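Side-chain contacts in Cas13d (PDB 6IV9), which binds CRISPR RNA and uses two HEPN domains for the maturation of that RNA and the cleavage of its target: residues L97-K100 / D101-N104; M535-S538 / A539-V542; D555-R558 / I559-L563. The protein carries 2 engineered substitutions. All blocks are in the same frame, centred on the assembly; numbering follows the deposited sequence.

Interactions 1 and 2 are loop turns built on the same plan, each with a serine whose hydroxyl and carbonyl both reach forward to backbone N-H groups; interaction 3 is the first part of a helix. Interaction 1 lies at the surface between two strands, is largely polar and uses waters. Interaction 2, partly buried after helix 511-535, adds a methionine-valine contact. The two touch directly, Leu97 CD1 lying 3.8 Å from Ala539 CB. Interaction 3 opens helix 556-570, which the loop holding interaction 2 joins to helix 511-535; it sits deeper, its centre about 18 Å from that of the chain, and adds a salt bridge to regular helical hydrogen bonds.

Interaction 1: residues L97-K100 / D101-N104; sequences LSSK and DNSN
Ser99 carries OG between its own backbone N and carbonyl carbon (chi1 69°), facing forward over the turn, and Asn102 holds its CG beside its own N (chi1 -54°), which brings the amide back over that hydroxyl. Ser99 OG then accepts from Asn102 N at 3.0 Å, in a nearly straight bond (N-H...O 163°). The backbone of the same serine makes a second grip: Ser103 N donates to Ser99 O over 3.1 Å, the donor lying somewhat out of the carbonyl plane. One residue bonding forward with both its hydroxyl and its carbonyl makes an ST motif, here turning the chain in the loop from strand 94-96 to strand 105-110, and so from one antiparallel sheet to the next. Water 1 ties the Asn102 amide to the turn, accepting from Ser99 N and donating to Asn102 OD1, each at 2.9 Å. Ahead of the turn, Ser98 OG lies against Ser103 CB at 3.3 Å. The hydroxyls of Ser98 and Ser103 both bond to Glu84 OE1 on strand 81-88, and Ser103 OG also bonds to Lys120 NZ, just past strand 114-119, so the loop is tied to the first sheet and to the end of a strand of the second. Water 2 sits 2.6 Å from both Lys100 O and Ser103 O, and since other acceptors compete for its two protons, it need not serve both carbonyls at once.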
ATOM      1  N   LEU A  97      37.612   4.629  -8.960  1.00 29.71           N
ATOM      2  CA  LEU A  97      37.190   5.673  -8.000  1.00 35.47           C
ATOM      3  C   LEU A  97      37.163   5.086  -6.589  1.00 35.42           C
ATOM      4  O   LEU A  97      37.346   5.829  -5.645  1.00 38.36           O
ATOM      5  CB  LEU A  97      35.797   6.158  -8.403  1.00 34.30           C
ATOM      6  CG  LEU A  97      35.657   6.647  -9.836  1.00 36.03           C
ATOM      7  CD1 LEU A  97      34.222   6.990 -10.165  1.00 35.77           C
ATOM      8  CD2 LEU A  97      36.541   7.842 -10.078  1.00 39.59           C
ATOM      9  N   SER A  98      36.880   3.795  -6.489  1.00 32.34           N
ATOM     10  CA  SER A  98      36.792   3.097  -5.190  1.00 35.37           C
ATOM     11  C   SER A  98      38.175   2.841  -4.585  1.00 44.42           C
ATOM     12  O   SER A  98      39.135   2.721  -5.322  1.00 38.49           O
ATOM     13  CB  SER A  98      36.035   1.818  -5.333  1.00 33.49           C
ATOM     14  OG  SER A  98      36.653   0.968  -6.268  1.00 33.46           O
ATOM     15  N   SER A  99      38.217   2.790  -3.259  1.00 45.73           N
ATOM     16  CA  SER A  99      39.432   2.436  -2.491  1.00 49.46           C
ATOM     17  C   SER A  99      39.616   0.922  -2.558  1.00 51.31           C
ATOM     18  O   SER A  99      38.676   0.227  -2.886  1.00 45.72           O
ATOM     19  CB  SER A  99      39.290   2.863  -1.075  1.00 45.66           C
ATOM     20  OG  SER A  99      38.313   2.079  -0.434  1.00 46.16           O
ATOM     21  N   LYS A 100      40.786   0.430  -2.185  1.00 50.05           N
ATOM     22  CA  LYS A 100      41.025  -1.032  -2.206  1.00 55.05           C
ATOM     23  C   LYS A 100      40.064  -1.715  -1.236  1.00 52.06           C
ATOM     24  O   LYS A 100      39.653  -2.812  -1.521  1.00 58.83           O
ATOM     25  CB  LYS A 100      42.453  -1.350  -1.769  1.00 63.87           C
ATOM     26  CG  LYS A 100      42.722  -2.819  -1.501  1.00 74.57           C
ATOM     27  CD  LYS A 100      44.148  -3.214  -1.812  1.00 80.10           C
ATOM     28  CE  LYS A 100      45.149  -2.558  -0.892  1.00 78.68           C
ATOM     29  NZ  LYS A 100      46.508  -3.115  -1.087  1.00 84.93           N
ATOM     30  N   ASP A 101      39.827  -1.118  -0.077  1.00 52.42           N
ATOM     31  CA  ASP A 101      38.908  -1.710   0.921  1.00 58.96           C
ATOM     32  C   ASP A 101      37.444  -1.683   0.461  1.00 57.50           C
ATOM     33  O   ASP A 101      36.763  -2.667   0.664  1.00 51.44           O
ATOM     34  CB  ASP A 101      39.044  -0.989   2.257  1.00 64.99           C
ATOM     35  CG  ASP A 101      40.284  -1.385   3.041  1.00 75.43           C
ATOM     36  OD1 ASP A 101      40.788  -2.495   2.826  1.00 74.36           O
ATOM     37  OD2 ASP A 101      40.724  -0.579   3.866  1.00 83.78           O
ATOM     38  N   ASN A 102      36.969  -0.559  -0.063  1.00 46.40           N
ATOM     39  CA  ASN A 102      35.549  -0.421  -0.484  1.00 47.69           C
ATOM     40  C   ASN A 102      35.184  -1.195  -1.760  1.00 41.63           C
ATOM     41  O   ASN A 102      34.027  -1.527  -1.901  1.00 37.46           O
ATOM     42  CB  ASN A 102      35.115   1.039  -0.577  1.00 50.05           C
ATOM     43  CG  ASN A 102      35.375   1.790   0.708  1.00 61.77           C
ATOM     44  OD1 ASN A 102      35.580   2.997   0.690  1.00 64.02           O
ATOM     45  ND2 ASN A 102      35.368   1.080   1.823  1.00 53.17           N
ATOM     46  N   SER A 103      36.137  -1.451  -2.647  1.00 37.48           N
ATOM     47  CA  SER A 103      35.808  -2.046  -3.967  1.00 36.07           C
ATOM     48  C   SER A 103      35.168  -3.432  -3.861  1.00 36.88           C
ATOM     49  O   SER A 103      35.669  -4.252  -3.130  1.00 35.89           O
ATOM     50  CB  SER A 103      36.990  -2.043  -4.878  1.00 35.92           C
ATOM     51  OG  SER A 103      36.603  -2.424  -6.173  1.00 34.50           O
ATOM     52  N   ASN A 104      34.108  -3.649  -4.637  1.00 30.13           N
ATOM     53  CA  ASN A 104      33.359  -4.927  -4.650  1.00 29.86           C
ATOM     54  C   ASN A 104      33.502  -5.655  -5.985  1.00 27.22           C
ATOM     55  O   ASN A 104      33.175  -6.819  -6.042  1.00 28.46           O
ATOM     56  CB  ASN A 104      31.883  -4.672  -4.379  1.00 28.03           C
ATOM     57  CG  ASN A 104      31.706  -4.079  -3.008  1.00 34.62           C
ATOM     58  OD1 ASN A 104      32.259  -4.594  -2.057  1.00 33.94           O
ATOM     59  ND2 ASN A 104      30.985  -2.985  -2.911  1.00 32.76           N
TER
HETATM   60  O   HOH W   1      35.835   3.910  -2.048  1.00 46.20           O
HETATM   61  O   HOH W   2      37.928  -4.773  -1.864  1.00 44.85           O

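Interaction 2: residues M535-S538 / A539-V542; sequences MKSS and AVDV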
ATOM      1  N   MET A 535      25.085  12.362  -8.299  1.00 27.57           N
ATOM      2  CA  MET A 535      25.251  13.541  -9.182  1.00 29.23           C
ATOM      3  C   MET A 535      26.140  14.603  -8.522  1.00 29.99           C
ATOM      4  O   MET A 535      26.879  15.253  -9.225  1.00 32.62           O
ATOM      5  CB  MET A 535      23.903  14.123  -9.603  1.00 30.03           C
ATOM      6  CG  MET A 535      23.223  13.270 -10.628  1.00 29.90           C
ATOM      7  SD  MET A 535      21.733  13.963 -11.342  1.00 31.80           S
ATOM      8  CE  MET A 535      20.632  13.797  -9.946  1.00 30.17           C
ATOM      9  N   LYS A 536      26.076  14.722  -7.202  1.00 29.01           N
ATOM     10  CA  LYS A 536      26.834  15.756  -6.460  1.00 34.47           C
ATOM     11  C   LYS A 536      28.245  15.267  -6.135  1.00 41.53           C
ATOM     12  O   LYS A 536      29.015  16.042  -5.577  1.00 38.55           O
ATOM     13  CB  LYS A 536      26.100  16.139  -5.180  1.00 33.69           C
ATOM     14  CG  LYS A 536      24.849  16.966  -5.391  1.00 37.40           C
ATOM     15  CD  LYS A 536      24.022  17.072  -4.152  1.00 42.20           C
ATOM     16  CE  LYS A 536      22.699  17.756  -4.382  1.00 46.11           C
ATOM     17  NZ  LYS A 536      22.853  19.002  -5.162  1.00 52.91           N
ATOM     18  N   SER A 537      28.568  14.038  -6.519  1.00 33.71           N
ATOM     19  CA  SER A 537      29.897  13.449  -6.229  1.00 39.69           C
ATOM     20  C   SER A 537      30.993  14.203  -6.985  1.00 36.51           C
ATOM     21  O   SER A 537      30.709  14.753  -8.016  1.00 33.99           O
ATOM     22  CB  SER A 537      29.912  11.990  -6.579  1.00 32.16           C
ATOM     23  OG  SER A 537      29.897  11.803  -7.971  1.00 34.80           O
ATOM     24  N   SER A 538      32.222  14.160  -6.474  1.00 44.52           N
ATOM     25  CA  SER A 538      33.364  14.819  -7.154  1.00 45.75           C
ATOM     26  C   SER A 538      33.555  14.184  -8.522  1.00 40.58           C
ATOM     27  O   SER A 538      33.832  14.887  -9.456  1.00 41.87           O
ATOM     28  CB  SER A 538      34.626  14.638  -6.378  1.00 47.08           C
ATOM     29  OG  SER A 538      34.412  14.894  -5.018  1.00 59.98           O
ATOM     30  N   ALA A 539      33.449  12.865  -8.581  1.00 41.42           N
ATOM     31  CA  ALA A 539      33.657  12.126  -9.841  1.00 39.08           C
ATOM     32  C   ALA A 539      32.601  12.462 -10.891  1.00 40.25           C
ATOM     33  O   ALA A 539      32.965  12.618 -12.040  1.00 38.48           O
ATOM     34  CB  ALA A 539      33.690  10.660  -9.543  1.00 43.03           C
ATOM     35  N   VAL A 540      31.330  12.534 -10.507  1.00 34.05           N
ATOM     36  CA  VAL A 540      30.285  12.813 -11.529  1.00 31.77           C
ATOM     37  C   VAL A 540      30.103  14.317 -11.690  1.00 32.06           C
ATOM     38  O   VAL A 540      30.154  14.779 -12.805  1.00 33.77           O
ATOM     39  CB  VAL A 540      28.965  12.117 -11.162  1.00 30.63           C
ATOM     40  CG1 VAL A 540      27.889  12.414 -12.175  1.00 33.51           C
ATOM     41  CG2 VAL A 540      29.172  10.628 -11.041  1.00 35.25           C
ATOM     42  N   ASP A 541      29.815  15.000 -10.591  1.00 34.28           N
ATOM     43  CA  ASP A 541      29.757  16.480 -10.565  1.00 38.54           C
ATOM     44  C   ASP A 541      28.890  17.057 -11.684  1.00 42.59           C
ATOM     45  O   ASP A 541      29.419  17.806 -12.482  1.00 33.35           O
ATOM     46  CB  ASP A 541      31.165  17.060 -10.614  1.00 49.01           C
ATOM     47  CG  ASP A 541      31.213  18.542 -10.308  1.00 55.59           C
ATOM     48  OD1 ASP A 541      30.469  18.980  -9.432  1.00 52.77           O
ATOM     49  OD2 ASP A 541      31.997  19.231 -10.960  1.00 70.04           O
ATOM     50  N   VAL A 542      27.626  16.663 -11.769  1.00 34.95           N
ATOM     51  CA  VAL A 542      26.728  17.261 -12.795  1.00 32.47           C
ATOM     52  C   VAL A 542      25.728  18.147 -12.058  1.00 32.20           C
ATOM     53  O   VAL A 542      25.442  17.860 -10.920  1.00 35.85           O
ATOM     54  CB  VAL A 542      26.006  16.213 -13.653  1.00 37.61           C
ATOM     55  CG1 VAL A 542      26.972  15.412 -14.496  1.00 40.70           C
ATOM     56  CG2 VAL A 542      25.145  15.301 -12.811  1.00 36.82           C
TER
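The flat groups that meet are peptide groups: Val542 N lies in the plane of the Met535 carbonyl and donates to Met535 O at 3.0 Å with a C=O...N angle of 154°. This closes the chain back on the last residue of helix 511-535. Inside the loop so formed lies an ST motif headed by Ser537. Its OG, set between backbone N and carbonyl carbon (chi1 72°), accepts from Val540 N at 3.0 Å, while Ser537 O takes a weak, bent bond from Asp541 N at 2.7 Å. The hydroxyl also presses on the valine side chain, 3.3 Å from Val540 CB, and reaches back to Ile534 O on the helix. Putting an alanine here would probably leave Val540 N without its acceptor and Ile534 O without the hydroxyl that meets it, letting the turn move more easily against the helix end. Beyond the motif Asp541 takes a left-handed backbone conformation, which turns the chain back toward Met535. The methionine packs against helix 168-197, on Ile168, His169 and Leu172, and its chain runs aslant to Val542, with Met535 CG 3.5 Å from Val542 CG2.

Interaction 3: residues D555-R558 / I559-L563; sequences DSQR and ITNEL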
ATOM      1  N   ASP A 555      15.753  17.013   0.697  1.00 26.87           N
ATOM      2  CA  ASP A 555      15.732  16.438   2.063  1.00 28.86           C
ATOM      3  C   ASP A 555      15.323  14.960   2.010  1.00 29.95           C
ATOM      4  O   ASP A 555      14.896  14.439   3.018  1.00 25.94           O
ATOM      5  CB  ASP A 555      14.832  17.254   2.985  1.00 37.03           C
ATOM      6  CG  ASP A 555      15.560  17.830   4.180  1.00 50.46           C
ATOM      7  OD1 ASP A 555      16.709  17.444   4.410  1.00 51.08           O
ATOM      8  OD2 ASP A 555      14.960  18.640   4.878  1.00 55.62           O
ATOM      9  N   SER A 556      15.563  14.328   0.865  1.00 29.93           N
ATOM     10  CA  SER A 556      15.139  12.936   0.582  1.00 26.32           C
ATOM     11  C   SER A 556      15.727  11.977   1.604  1.00 28.29           C
ATOM     12  O   SER A 556      15.046  11.055   2.004  1.00 26.53           O
ATOM     13  CB  SER A 556      15.456  12.523  -0.807  1.00 26.48           C
ATOM     14  OG  SER A 556      14.529  13.074  -1.689  1.00 26.62           O
ATOM     15  N   GLN A 557      16.998  12.166   1.945  1.00 27.15           N
ATOM     16  CA  GLN A 557      17.538  11.312   3.170  0.50 28.01           C
ATOM     17  C   GLN A 557      16.779  11.287   4.504  1.00 26.70           C
ATOM     18  O   GLN A 557      16.476  10.286   5.066  1.00 27.92           O
ATOM     19  CB  GLN A 557      19.020  11.615   3.389  0.50 29.52           C
ATOM     20  CG  GLN A 557      19.667  10.732   4.444  0.50 29.12           C
ATOM     21  CD  GLN A 557      19.661   9.267   4.073  0.50 30.15           C
ATOM     22  OE1 GLN A 557      18.745   8.513   4.407  0.50 27.10           O
ATOM     23  NE2 GLN A 557      20.700   8.841   3.377  0.50 26.32           N
ATOM     24  N   ARG A 558      16.440  12.484   4.953  1.00 27.10           N
ATOM     25  CA  ARG A 558      15.660  12.691   6.184  1.00 27.85           C
ATOM     26  C   ARG A 558      14.248  12.132   5.973  1.00 23.69           C
ATOM     27  O   ARG A 558      13.769  11.442   6.834  1.00 26.21           O
ATOM     28  CB  ARG A 558      15.592  14.190   6.451  1.00 31.56           C
ATOM     29  CG  ARG A 558      14.811  14.537   7.697  1.00 36.75           C
ATOM     30  CD  ARG A 558      14.963  15.976   8.096  1.00 32.93           C
ATOM     31  NE  ARG A 558      14.276  16.140   9.348  1.00 35.24           N
ATOM     32  CZ  ARG A 558      14.128  17.287   9.958  1.00 42.12           C
ATOM     33  NH1 ARG A 558      14.822  18.332   9.557  1.00 32.84           N
ATOM     34  NH2 ARG A 558      13.291  17.393  10.961  1.00 37.65           N
ATOM     35  N   ILE A 559      13.641  12.404   4.825  1.00 24.09           N
ATOM     36  CA  ILE A 559      12.261  11.900   4.577  1.00 25.00           C
ATOM     37  C   ILE A 559      12.257  10.366   4.585  1.00 26.67           C
ATOM     38  O   ILE A 559      11.390   9.798   5.202  1.00 24.28           O
ATOM     39  CB  ILE A 559      11.691  12.478   3.276  1.00 25.54           C
ATOM     40  CG1 ILE A 559      11.552  13.998   3.351  1.00 25.80           C
ATOM     41  CG2 ILE A 559      10.385  11.813   2.925  1.00 29.69           C
ATOM     42  CD1 ILE A 559      11.372  14.666   2.022  1.00 26.30           C
ATOM     43  N   THR A 560      13.253   9.743   3.977  1.00 24.52           N
ATOM     44  CA  THR A 560      13.286   8.265   3.956  1.00 25.02           C
ATOM     45  C   THR A 560      13.328   7.742   5.394  1.00 26.63           C
ATOM     46  O   THR A 560      12.594   6.834   5.700  1.00 26.11           O
ATOM     47  CB  THR A 560      14.552   7.771   3.251  1.00 28.71           C
ATOM     48  OG1 THR A 560      14.576   8.263   1.922  1.00 31.90           O
ATOM     49  CG2 THR A 560      14.651   6.271   3.198  1.00 31.52           C
ATOM     50  N   ASN A 561      14.167   8.330   6.236  1.00 25.58           N
ATOM     51  CA  ASN A 561      14.293   7.890   7.646  1.00 25.25           C
ATOM     52  C   ASN A 561      12.999   8.137   8.426  1.00 24.13           C
ATOM     53  O   ASN A 561      12.588   7.273   9.153  1.00 26.66           O
ATOM     54  CB  ASN A 561      15.468   8.585   8.323  1.00 29.63           C
ATOM     55  CG  ASN A 561      16.797   8.253   7.688  1.00 33.64           C
ATOM     56  OD1 ASN A 561      16.943   7.235   7.047  1.00 34.68           O
ATOM     57  ND2 ASN A 561      17.776   9.112   7.870  1.00 34.66           N
ATOM     58  N   GLU A 562      12.407   9.311   8.280  1.00 25.66           N
ATOM     59  CA  GLU A 562      11.158   9.669   8.998  1.00 24.82           C
ATOM     60  C   GLU A 562       9.986   8.788   8.561  1.00 25.40           C
ATOM     61  O   GLU A 562       9.212   8.371   9.385  1.00 23.95           O
ATOM     62  CB  GLU A 562      10.846  11.136   8.758  1.00 25.94           C
ATOM     63  CG  GLU A 562      11.957  12.017   9.242  1.00 30.20           C
ATOM     64  CD  GLU A 562      11.643  13.492   9.276  1.00 36.21           C
ATOM     65  OE1 GLU A 562      10.673  13.901   8.661  1.00 31.82           O
ATOM     66  OE2 GLU A 562      12.386  14.204   9.935  1.00 36.75           O
ATOM     67  N   LEU A 563       9.889   8.529   7.270  1.00 24.47           N
ATOM     68  CA  LEU A 563       8.791   7.704   6.721  1.00 22.62           C
ATOM     69  C   LEU A 563       8.903   6.290   7.296  1.00 22.60           C
ATOM     70  O   LEU A 563       7.906   5.668   7.517  1.00 21.26           O
ATOM     71  CB  LEU A 563       8.894   7.735   5.203  1.00 24.87           C
ATOM     72  CG  LEU A 563       7.855   8.567   4.468  1.00 27.43           C
ATOM     73  CD1 LEU A 563       7.208   9.641   5.292  1.00 28.63           C
ATOM     74  CD2 LEU A 563       8.341   9.075   3.145  1.00 28.62           C
TER
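From Asp555 to Glu562 the backbone repeats the four-residue step of an alpha-helix, with Ile559 N donating to Asp555 O at 3.0 Å and Glu562 N to Arg558 O at 2.9 Å. Ser556 O is gripped twice: Thr560 N binds it at 3.0 Å and Thr560 OG1 at 2.8 Å, from opposite faces of the carbonyl plane. The hydroxyl gets there because it stands beside its own backbone N (chi1 -59°), turned back toward the preceding turn, and donating to that carbonyl fixes its rotation. On another side of the helix, Ile559 brings CG1 to 3.4 Å from Asp555 O and packs on Leu496 and Leu552. The charged pair is Arg558 and Glu562. The arginine runs extended from CG to NE, and NE gives its hydrogen to Glu562 OE2 at 2.8 Å. That oxygen lies at the edge of the guanidinium, near its plane, but is met from above the carboxylate, the two planes standing 83° apart. The same OE2 also rests 3.3 Å from Arg558 CG. The other ends of the pair are held by an earlier part of the chain, around the start of helix 497-505: Arg558 NH2 bonds to Asp494 O, and Glu562 OE1 to Ser499 OG and Leu496 N. An i to i+4 salt bridge with a threonine hydroxyl returned to the i-4 carbonyl is classic alpha-helix chemistry, here at the N-terminal end of helix 556-570.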